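Local coordinates for protein putative angiotensinogen (Lampetra fluviatilis, PDB 5INW) that binds heparin, which promotes its inhibition of thrombin through a template mechanism, and belongs to the serpin family of serine protease inhibitors, at residues T223-I231 and V241-K249; Q386-S397 and K409-A418. The protein carries 1 engineered substitution. All coordinates share one frame; numbering follows the deposited sequence.

Contact 1: residues T223-I231 and V241-K249; sequences TSKKFPDVI and VIVNVIYFK
Tyr-247 OH meets the aliphatic chain of Lys-226, with Lys-226 CE 3.3 Å from it. The hydroxyl's hydrogen bond goes to Glu-407, outside both segments. CG of the same lysine rides above one ring face near the rim, and a bend at chi2 (-62°) carries the chain along toward the hydroxyl. The contact is with the methylenes; the ammonium NZ stands farther off.

Phe-227 is the centre of the packing. Its ring points toward the strand and offers one face to Val-245. CB of Val-245 sits almost over the middle, 3.8 Å from the Phe-227 ring centroid and 11° off the normal, a CH-pi contact. With Val-245 CG1 anti to the carbonyl carbon (chi1 -52°), its two methyls spread over the same face toward opposite edges of the ring: CG1 comes 3.9 Å from Phe-227 CD2, and CG2 lies 4.1 Å from Phe-227 CE1. The ring edge is met in plane by Tyr-247 CB, 3.9 Å from Phe-227 CE1. A leucine here has no flat face to offer, and the Val-245 methyls would probably be left poorly covered and the loop more weakly seated on the strand.

Thr-223 and Val-245 touch methyl to methyl, tip to tip. The Thr-223 hydroxyl is used elsewhere, on Ile-219 O. Farther along, Val-230 CG1 is 4.3 Å from Val-243 CG1, and Ile-231 CD1 meets the other methyl of Val-243.

This is apolar packing of the serpin segment between helix F (208-221) and strand 3 of sheet A (238-251). The strand runs between strands 168-179 and 405-417. Helix 110-122 covers its other face, where the separate C-terminal peptide chain packs on Ile-246 and Phe-248. Helix 208-221 itself reaches Val-241 and Ile-231.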
loop_
_atom_site.group_PDB
_atom_site.type_symbol
_atom_site.label_atom_id
_atom_site.label_comp_id
_atom_site.label_asym_id
_atom_site.label_seq_id
_atom_site.Cartn_x
_atom_site.Cartn_y
_atom_site.Cartn_z
ATOM N N THR A 223 -13.828 9.281 -7.657
ATOM C CA THR A 223 -13.183 9.097 -6.346
ATOM C C THR A 223 -13.449 10.330 -5.448
ATOM O O THR A 223 -12.630 10.716 -4.605
ATOM C CB THR A 223 -11.664 8.848 -6.565
ATOM O OG1 THR A 223 -11.037 9.986 -7.197
ATOM C CG2 THR A 223 -11.404 7.640 -7.448
ATOM N N SER A 224 -14.637 10.927 -5.643
ATOM C CA SER A 224 -15.040 12.268 -5.136
ATOM C C SER A 224 -13.862 13.168 -4.778
ATOM O O SER A 224 -13.614 13.435 -3.598
ATOM C CB SER A 224 -16.001 12.144 -3.944
ATOM O OG SER A 224 -17.235 11.625 -4.370
ATOM N N LYS A 225 -13.109 13.578 -5.797
ATOM C CA LYS A 225 -12.047 14.582 -5.646
ATOM C C LYS A 225 -10.938 14.282 -4.626
ATOM O O LYS A 225 -10.186 15.181 -4.248
ATOM C CB LYS A 225 -12.653 15.976 -5.374
ATOM C CG LYS A 225 -13.716 16.426 -6.387
ATOM C CD LYS A 225 -13.963 17.938 -6.356
ATOM C CE LYS A 225 -14.891 18.389 -7.473
ATOM N NZ LYS A 225 -14.982 19.876 -7.547
ATOM N N LYS A 226 -10.799 13.027 -4.214
ATOM C CA LYS A 226 -9.681 12.655 -3.345
ATOM C C LYS A 226 -8.412 12.476 -4.171
ATOM O O LYS A 226 -7.311 12.688 -3.693
ATOM C CB LYS A 226 -9.994 11.362 -2.598
ATOM C CG LYS A 226 -11.051 11.505 -1.510
ATOM C CD LYS A 226 -10.546 12.486 -0.430
ATOM C CE LYS A 226 -11.261 12.332 0.909
ATOM N NZ LYS A 226 -12.684 12.798 0.903
ATOM N N PHE A 227 -8.588 12.062 -5.416
ATOM C CA PHE A 227 -7.492 11.810 -6.305
ATOM C C PHE A 227 -7.608 12.660 -7.577
ATOM O O PHE A 227 -8.202 12.239 -8.576
ATOM C CB PHE A 227 -7.489 10.327 -6.656
ATOM C CG PHE A 227 -7.228 9.431 -5.499
ATOM C CD1 PHE A 227 -8.250 8.980 -4.727
ATOM C CD2 PHE A 227 -5.939 9.054 -5.188
ATOM C CE1 PHE A 227 -8.004 8.164 -3.668
ATOM C CE2 PHE A 227 -5.682 8.241 -4.125
ATOM C CZ PHE A 227 -6.716 7.784 -3.366
ATOM N N PRO A 228 -7.061 13.885 -7.535
ATOM C CA PRO A 228 -6.823 14.645 -8.768
ATOM C C PRO A 228 -5.397 14.313 -9.171
ATOM O O PRO A 228 -4.719 13.577 -8.422
ATOM C CB PRO A 228 -6.920 16.074 -8.275
ATOM C CG PRO A 228 -6.345 16.015 -6.884
ATOM C CD PRO A 228 -6.616 14.643 -6.340
ATOM N N ASP A 229 -4.929 14.820 -10.303
ATOM C CA ASP A 229 -3.484 14.700 -10.697
ATOM C C ASP A 229 -2.709 13.341 -10.472
ATOM O O ASP A 229 -1.494 13.328 -10.333
ATOM C CB ASP A 229 -2.669 15.874 -10.111
ATOM C CG ASP A 229 -2.508 15.793 -8.591
ATOM O OD1 ASP A 229 -2.433 14.676 -8.013
ATOM O OD2 ASP A 229 -2.441 16.867 -7.955
ATOM N N VAL A 230 -3.405 12.213 -10.503
ATOM C CA VAL A 230 -2.779 10.920 -10.398
ATOM C C VAL A 230 -1.832 10.723 -11.587
ATOM O O VAL A 230 -0.831 10.028 -11.469
ATOM C CB VAL A 230 -3.833 9.784 -10.387
ATOM C CG1 VAL A 230 -3.202 8.381 -10.457
ATOM C CG2 VAL A 230 -4.690 9.878 -9.146
ATOM N N ILE A 231 -2.160 11.276 -12.745
ATOM C CA ILE A 231 -1.267 11.178 -13.898
ATOM C C ILE A 231 -0.641 12.548 -14.194
ATOM O O ILE A 231 -1.347 13.570 -14.228
ATOM C CB ILE A 231 -2.000 10.614 -15.120
ATOM C CG1 ILE A 231 -2.321 9.139 -14.868
ATOM C CG2 ILE A 231 -1.141 10.758 -16.351
ATOM C CD1 ILE A 231 -3.743 8.837 -15.222
ATOM N N VAL A 241 -2.753 2.547 -19.954
ATOM C CA VAL A 241 -2.379 2.978 -18.617
ATOM C C VAL A 241 -3.336 2.340 -17.634
ATOM O O VAL A 241 -4.520 2.530 -17.776
ATOM C CB VAL A 241 -2.475 4.502 -18.485
ATOM C CG1 VAL A 241 -2.080 4.942 -17.081
ATOM C CG2 VAL A 241 -1.543 5.123 -19.480
ATOM N N ILE A 242 -2.828 1.631 -16.635
ATOM C CA ILE A 242 -3.634 0.953 -15.619
ATOM C C ILE A 242 -3.435 1.713 -14.341
ATOM O O ILE A 242 -2.354 2.102 -14.057
ATOM C CB ILE A 242 -3.125 -0.489 -15.392
ATOM C CG1 ILE A 242 -3.426 -1.338 -16.638
ATOM C CG2 ILE A 242 -3.751 -1.159 -14.179
ATOM C CD1 ILE A 242 -2.576 -2.585 -16.741
ATOM N N VAL A 243 -4.499 1.898 -13.580
ATOM C CA VAL A 243 -4.469 2.725 -12.360
ATOM C C VAL A 243 -5.206 2.010 -11.258
ATOM O O VAL A 243 -6.332 1.557 -11.439
ATOM C CB VAL A 243 -5.190 4.071 -12.596
ATOM C CG1 VAL A 243 -5.475 4.776 -11.290
ATOM C CG2 VAL A 243 -4.388 4.924 -13.557
ATOM N N ASN A 244 -4.562 1.872 -10.125
ATOM C CA ASN A 244 -5.275 1.584 -8.889
ATOM C C ASN A 244 -5.065 2.779 -7.977
ATOM O O ASN A 244 -3.957 3.301 -7.843
ATOM C CB ASN A 244 -4.749 0.343 -8.150
ATOM C CG ASN A 244 -5.458 0.144 -6.859
ATOM O OD1 ASN A 244 -5.102 0.729 -5.837
ATOM N ND2 ASN A 244 -6.578 -0.549 -6.923
ATOM N N VAL A 245 -6.141 3.155 -7.330
ATOM C CA VAL A 245 -6.068 3.982 -6.146
ATOM C C VAL A 245 -6.783 3.300 -4.985
ATOM O O VAL A 245 -7.756 2.594 -5.178
ATOM C CB VAL A 245 -6.693 5.363 -6.357
ATOM C CG1 VAL A 245 -6.093 5.965 -7.585
ATOM C CG2 VAL A 245 -8.199 5.263 -6.500
ATOM N N ILE A 246 -6.371 3.675 -3.787
ATOM C CA ILE A 246 -6.931 3.162 -2.564
ATOM C C ILE A 246 -6.835 4.249 -1.520
ATOM O O ILE A 246 -5.800 4.912 -1.377
ATOM C CB ILE A 246 -6.200 1.892 -2.228
ATOM C CG1 ILE A 246 -6.614 1.309 -0.922
ATOM C CG2 ILE A 246 -4.702 2.124 -2.200
ATOM C CD1 ILE A 246 -6.090 -0.116 -0.884
ATOM N N TYR A 247 -7.948 4.447 -0.830
ATOM C CA TYR A 247 -8.126 5.494 0.141
ATOM C C TYR A 247 -8.668 4.888 1.409
ATOM O O TYR A 247 -9.689 4.200 1.345
ATOM C CB TYR A 247 -9.142 6.506 -0.358
ATOM C CG TYR A 247 -9.493 7.559 0.671
ATOM C CD1 TYR A 247 -8.708 8.657 0.815
ATOM C CD2 TYR A 247 -10.608 7.421 1.526
ATOM C CE1 TYR A 247 -9.007 9.621 1.749
ATOM C CE2 TYR A 247 -10.915 8.368 2.490
ATOM C CZ TYR A 247 -10.099 9.483 2.595
ATOM O OH TYR A 247 -10.309 10.519 3.504
ATOM N N PHE A 248 -8.015 5.190 2.539
ATOM C CA PHE A 248 -8.444 4.769 3.868
ATOM C C PHE A 248 -8.597 5.966 4.797
ATOM O O PHE A 248 -7.702 6.827 4.847
ATOM C CB PHE A 248 -7.380 3.828 4.438
ATOM C CG PHE A 248 -7.436 3.644 5.935
ATOM C CD1 PHE A 248 -8.405 2.835 6.510
ATOM C CD2 PHE A 248 -6.497 4.239 6.752
ATOM C CE1 PHE A 248 -8.465 2.660 7.871
ATOM C CE2 PHE A 248 -6.543 4.066 8.128
ATOM C CZ PHE A 248 -7.515 3.259 8.684
ATOM N N LYS A 249 -9.713 6.047 5.527
ATOM C CA LYS A 249 -9.819 7.039 6.604
ATOM C C LYS A 249 -10.508 6.448 7.799
ATOM O O LYS A 249 -11.708 6.203 7.768
ATOM C CB LYS A 249 -10.533 8.309 6.184
ATOM C CG LYS A 249 -10.484 9.413 7.239
ATOM C CD LYS A 249 -11.177 10.656 6.716
ATOM C CE LYS A 249 -11.360 11.673 7.810
ATOM N NZ LYS A 249 -12.319 12.713 7.365
#

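Contact 2: residues Q386-S397 and K409-A418. Residue 418 of segment 409-418 comes from a tag, linker or insertion.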
loop_
_atom_site.group_PDB
_atom_site.type_symbol
_atom_site.label_atom_id
_atom_site.label_comp_id
_atom_site.label_asym_id
_atom_site.label_seq_id
_atom_site.Cartn_x
_atom_site.Cartn_y
_atom_site.Cartn_z
ATOM N N GLN A 386 -0.651 -5.304 -31.513
ATOM C CA GLN A 386 0.642 -4.763 -31.130
ATOM C C GLN A 386 1.348 -5.639 -30.085
ATOM O O GLN A 386 0.693 -6.342 -29.313
ATOM C CB GLN A 386 0.465 -3.387 -30.489
ATOM C CG GLN A 386 0.114 -2.195 -31.375
ATOM C CD GLN A 386 0.086 -0.870 -30.599
ATOM O OE1 GLN A 386 0.369 -0.822 -29.434
ATOM N NE2 GLN A 386 -0.182 0.210 -31.284
ATOM N N LYS A 387 2.678 -5.557 -30.058
ATOM C CA LYS A 387 3.504 -6.218 -29.049
ATOM C C LYS A 387 3.766 -5.233 -27.916
ATOM O O LYS A 387 4.495 -4.218 -28.110
ATOM C CB LYS A 387 4.829 -6.724 -29.630
ATOM C CG LYS A 387 5.760 -7.381 -28.595
ATOM C CD LYS A 387 6.917 -8.204 -29.190
ATOM C CE LYS A 387 6.746 -9.708 -28.978
ATOM N NZ LYS A 387 7.443 -10.497 -30.041
ATOM N N LEU A 388 3.164 -5.532 -26.746
ATOM C CA LEU A 388 3.131 -4.597 -25.626
ATOM C C LEU A 388 4.049 -5.062 -24.492
ATOM O O LEU A 388 4.251 -6.274 -24.290
ATOM C CB LEU A 388 1.696 -4.420 -25.134
ATOM C CG LEU A 388 0.609 -3.951 -26.139
ATOM C CD1 LEU A 388 -0.717 -3.807 -25.460
ATOM C CD2 LEU A 388 1.003 -2.638 -26.809
ATOM N N HIS A 389 4.627 -4.076 -23.797
ATOM C CA HIS A 389 5.406 -4.315 -22.610
ATOM C C HIS A 389 5.065 -3.234 -21.608
ATOM O O HIS A 389 4.565 -2.164 -21.988
ATOM C CB HIS A 389 6.936 -4.317 -22.929
ATOM C CG HIS A 389 7.468 -3.011 -23.456
ATOM N ND1 HIS A 389 8.244 -2.169 -22.695
ATOM C CD2 HIS A 389 7.336 -2.410 -24.661
ATOM C CE1 HIS A 389 8.577 -1.106 -23.403
ATOM N NE2 HIS A 389 8.018 -1.219 -24.595
ATOM N N VAL A 390 5.411 -3.484 -20.339
ATOM C CA VAL A 390 5.314 -2.466 -19.294
ATOM C C VAL A 390 6.492 -1.497 -19.425
ATOM O O VAL A 390 7.631 -1.856 -19.193
ATOM C CB VAL A 390 5.356 -3.076 -17.874
ATOM C CG1 VAL A 390 5.234 -1.992 -16.824
ATOM C CG2 VAL A 390 4.266 -4.123 -17.691
ATOM N N ASP A 391 6.191 -0.239 -19.715
ATOM C CA ASP A 391 7.192 0.823 -19.739
ATOM C C ASP A 391 7.604 1.245 -18.369
ATOM O O ASP A 391 8.750 1.376 -18.120
ATOM C CB ASP A 391 6.630 2.041 -20.427
ATOM C CG ASP A 391 7.680 3.073 -20.689
ATOM O OD1 ASP A 391 8.804 2.699 -21.106
ATOM O OD2 ASP A 391 7.376 4.263 -20.523
ATOM N N LYS A 392 6.642 1.442 -17.481
ATOM C CA LYS A 392 6.808 2.168 -16.255
ATOM C C LYS A 392 5.728 1.794 -15.217
ATOM O O LYS A 392 4.524 1.676 -15.558
ATOM C CB LYS A 392 6.707 3.667 -16.578
ATOM C CG LYS A 392 6.865 4.572 -15.350
ATOM C CD LYS A 392 7.500 5.923 -15.663
ATOM C CE LYS A 392 8.555 6.315 -14.630
ATOM N NZ LYS A 392 9.539 7.331 -15.149
ATOM N N ILE A 393 6.158 1.691 -13.958
ATOM C CA ILE A 393 5.263 1.529 -12.804
ATOM C C ILE A 393 5.627 2.421 -11.622
ATOM O O ILE A 393 6.671 2.263 -11.028
ATOM C CB ILE A 393 5.311 0.106 -12.264
ATOM C CG1 ILE A 393 4.872 -0.876 -13.328
ATOM C CG2 ILE A 393 4.399 -0.045 -11.067
ATOM C CD1 ILE A 393 4.759 -2.306 -12.814
ATOM N N THR A 394 4.769 3.365 -11.300
ATOM C CA THR A 394 5.021 4.242 -10.177
ATOM C C THR A 394 4.111 3.810 -9.051
ATOM O O THR A 394 3.157 3.089 -9.273
ATOM C CB THR A 394 4.871 5.737 -10.569
ATOM O OG1 THR A 394 3.667 5.967 -11.308
ATOM C CG2 THR A 394 5.994 6.106 -11.485
ATOM N N HIS A 395 4.482 4.177 -7.834
ATOM C CA HIS A 395 3.655 3.987 -6.670
ATOM C C HIS A 395 3.866 5.190 -5.816
ATOM O O HIS A 395 4.955 5.583 -5.601
ATOM C CB HIS A 395 4.002 2.727 -5.906
ATOM C CG HIS A 395 3.076 2.475 -4.774
ATOM N ND1 HIS A 395 1.841 1.895 -4.940
ATOM C CD2 HIS A 395 3.148 2.828 -3.478
ATOM C CE1 HIS A 395 1.213 1.866 -3.784
ATOM N NE2 HIS A 395 1.990 2.419 -2.880
ATOM N N LYS A 396 2.795 5.800 -5.375
ATOM C CA LYS A 396 2.822 7.055 -4.612
ATOM C C LYS A 396 1.846 6.864 -3.432
ATOM O O LYS A 396 0.748 6.291 -3.601
ATOM C CB LYS A 396 2.382 8.171 -5.547
ATOM C CG LYS A 396 2.868 9.552 -5.196
ATOM C CD LYS A 396 1.945 10.301 -4.205
ATOM C CE LYS A 396 2.552 11.633 -3.753
ATOM N NZ LYS A 396 1.507 12.653 -3.481
ATOM N N SER A 397 2.240 7.263 -2.228
ATOM C CA SER A 397 1.367 7.091 -1.040
ATOM C C SER A 397 1.504 8.184 -0.007
ATOM O O SER A 397 2.533 8.800 0.065
ATOM C CB SER A 397 1.654 5.743 -0.395
ATOM O OG SER A 397 3.016 5.728 -0.028
ATOM N N LYS A 409 -3.655 7.484 1.546
ATOM C CA LYS A 409 -3.939 7.329 0.126
ATOM C C LYS A 409 -2.796 6.524 -0.462
ATOM O O LYS A 409 -1.680 6.692 -0.030
ATOM C CB LYS A 409 -3.902 8.683 -0.562
ATOM C CG LYS A 409 -5.078 9.584 -0.307
ATOM C CD LYS A 409 -4.763 11.063 -0.621
ATOM C CE LYS A 409 -5.564 12.006 0.304
ATOM N NZ LYS A 409 -4.838 13.211 0.842
ATOM N N ALA A 410 -3.075 5.708 -1.471
ATOM C CA ALA A 410 -2.052 5.188 -2.376
ATOM C C ALA A 410 -2.558 5.198 -3.799
ATOM O O ALA A 410 -3.743 5.160 -4.026
ATOM C CB ALA A 410 -1.652 3.764 -1.993
ATOM N N GLU A 411 -1.627 5.181 -4.742
ATOM C CA GLU A 411 -1.896 5.280 -6.181
ATOM C C GLU A 411 -0.820 4.481 -6.891
ATOM O O GLU A 411 0.360 4.785 -6.715
ATOM C CB GLU A 411 -1.641 6.697 -6.597
ATOM C CG GLU A 411 -2.374 7.777 -5.820
ATOM C CD GLU A 411 -2.039 9.173 -6.315
ATOM O OE1 GLU A 411 -0.931 9.404 -6.873
ATOM O OE2 GLU A 411 -2.895 10.055 -6.121
ATOM N N THR A 412 -1.215 3.467 -7.657
ATOM C CA THR A 412 -0.299 2.760 -8.517
ATOM C C THR A 412 -0.706 2.998 -9.959
ATOM O O THR A 412 -1.862 2.847 -10.315
ATOM C CB THR A 412 -0.400 1.296 -8.246
ATOM O OG1 THR A 412 -0.299 1.119 -6.828
ATOM C CG2 THR A 412 0.674 0.520 -8.987
ATOM N N VAL A 413 0.274 3.354 -10.778
ATOM C CA VAL A 413 0.096 3.643 -12.176
ATOM C C VAL A 413 1.031 2.734 -12.984
ATOM O O VAL A 413 2.213 2.678 -12.701
ATOM C CB VAL A 413 0.387 5.133 -12.470
ATOM C CG1 VAL A 413 0.228 5.443 -13.949
ATOM C CG2 VAL A 413 -0.562 5.980 -11.713
ATOM N N VAL A 414 0.504 2.115 -14.053
ATOM C CA VAL A 414 1.273 1.251 -14.947
ATOM C C VAL A 414 1.133 1.785 -16.345
ATOM O O VAL A 414 0.037 2.079 -16.772
ATOM C CB VAL A 414 0.737 -0.179 -14.931
ATOM C CG1 VAL A 414 1.652 -1.098 -15.734
ATOM C CG2 VAL A 414 0.641 -0.705 -13.493
ATOM N N GLY A 415 2.232 1.950 -17.064
ATOM C CA GLY A 415 2.146 2.488 -18.425
ATOM C C GLY A 415 2.583 1.395 -19.342
ATOM O O GLY A 415 3.646 0.806 -19.113
ATOM N N ILE A 416 1.799 1.123 -20.376
ATOM C CA ILE A 416 2.093 0.065 -21.299
ATOM C C ILE A 416 2.358 0.681 -22.689
ATOM O O ILE A 416 1.550 1.430 -23.171
ATOM C CB ILE A 416 0.898 -0.919 -21.426
ATOM C CG1 ILE A 416 0.323 -1.360 -20.081
ATOM C CG2 ILE A 416 1.270 -2.172 -22.248
ATOM C CD1 ILE A 416 1.005 -2.526 -19.444
ATOM N N MET A 417 3.458 0.314 -23.343
ATOM C CA MET A 417 3.848 0.823 -24.699
ATOM C C MET A 417 4.139 -0.317 -25.682
ATOM O O MET A 417 4.220 -1.497 -25.281
ATOM C CB MET A 417 5.158 1.631 -24.591
ATOM C CG MET A 417 5.105 2.952 -23.846
ATOM S SD MET A 417 6.417 4.061 -24.408
ATOM C CE MET A 417 7.787 2.972 -24.810
ATOM N N ALA A 418 4.372 0.041 -26.949
ATOM C CA ALA A 418 5.095 -0.838 -27.924
ATOM C C ALA A 418 6.470 -0.279 -28.322
ATOM O O ALA A 418 7.127 -0.849 -29.181
ATOM C CB ALA A 418 4.246 -1.045 -29.152
#
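Met-417, His-389 and Ala-418 have the most surface buried here. Met-417 and His-389 form an antiparallel hydrogen-bonded pair, with two backbone bonds of 3.0 Å: His-389 N to Met-417 O and Met-417 N to His-389 O. Their side chains lie side by side and point the same way. His-389 CG stands between its backbone N and carbonyl carbon (chi1 62°), which leans the imidazole toward the neighbouring strand, His-389 CD2 3.3 Å from Met-417 O. The ring also meets that of Tyr-375. The rest of the methionine leans across Asp-391, with Met-417 CG 3.9 Å from Asp-391 CB and the sulfur beside the carboxylate.

Ala-418, which comes from an insertion and is not native sequence, puts its methyl 3.3 Å from Lys-387 O. It also touches Gln-386, whose OE1 bonds to Ser-239.

Next to this end is a classic beta bulge. Asp-391 and Lys-392 both face Gly-415: Asp-391 N bonds Gly-415 O at 2.8 Å, while the bond from Lys-392 N is weak. Beyond it the ladder is regular. On the buried face the His-395 ring turns its edge to Thr-412, and His-395 ND1 and Thr-412 OG1 share a hydrogen bond of 3.0 Å. The backbone N of Ser-109 is hydrogen-bonded to His-395 NE2, and Ser-112 bonds the threonine hydroxyl.

The strands form a hairpin. In a cleaved serpin, the second is the reactive loop inserted into the main sheet. It runs between strands 238-251 and 389-401, strand 345-359 flanks 389-401, and helix 110-122 packs on His-395, Thr-412 and Val-414.

From the N terminus, contact 1 comes first. Its two segments are joined by the nine residues 232-240, which lead from the loop into strand 238-251. Contact 2 follows much later and closes the hairpin whose far end is residues 398-408, mostly strand with a short turn. The two loops are in series; neither nests in nor crosses the other. In space they adjoin, because strands 238-251 and 405-417 are neighbours in one sheet. Asn-244 O to Thr-412 N and Ile-246 O to Ala-410 N are probable hydrogen bonds of 2.8 Å each. Glu-411 also packs against Phe-227 and Val-230. Together they tie the loop after helix 208-221 to the inserted strand and its partner 389-401.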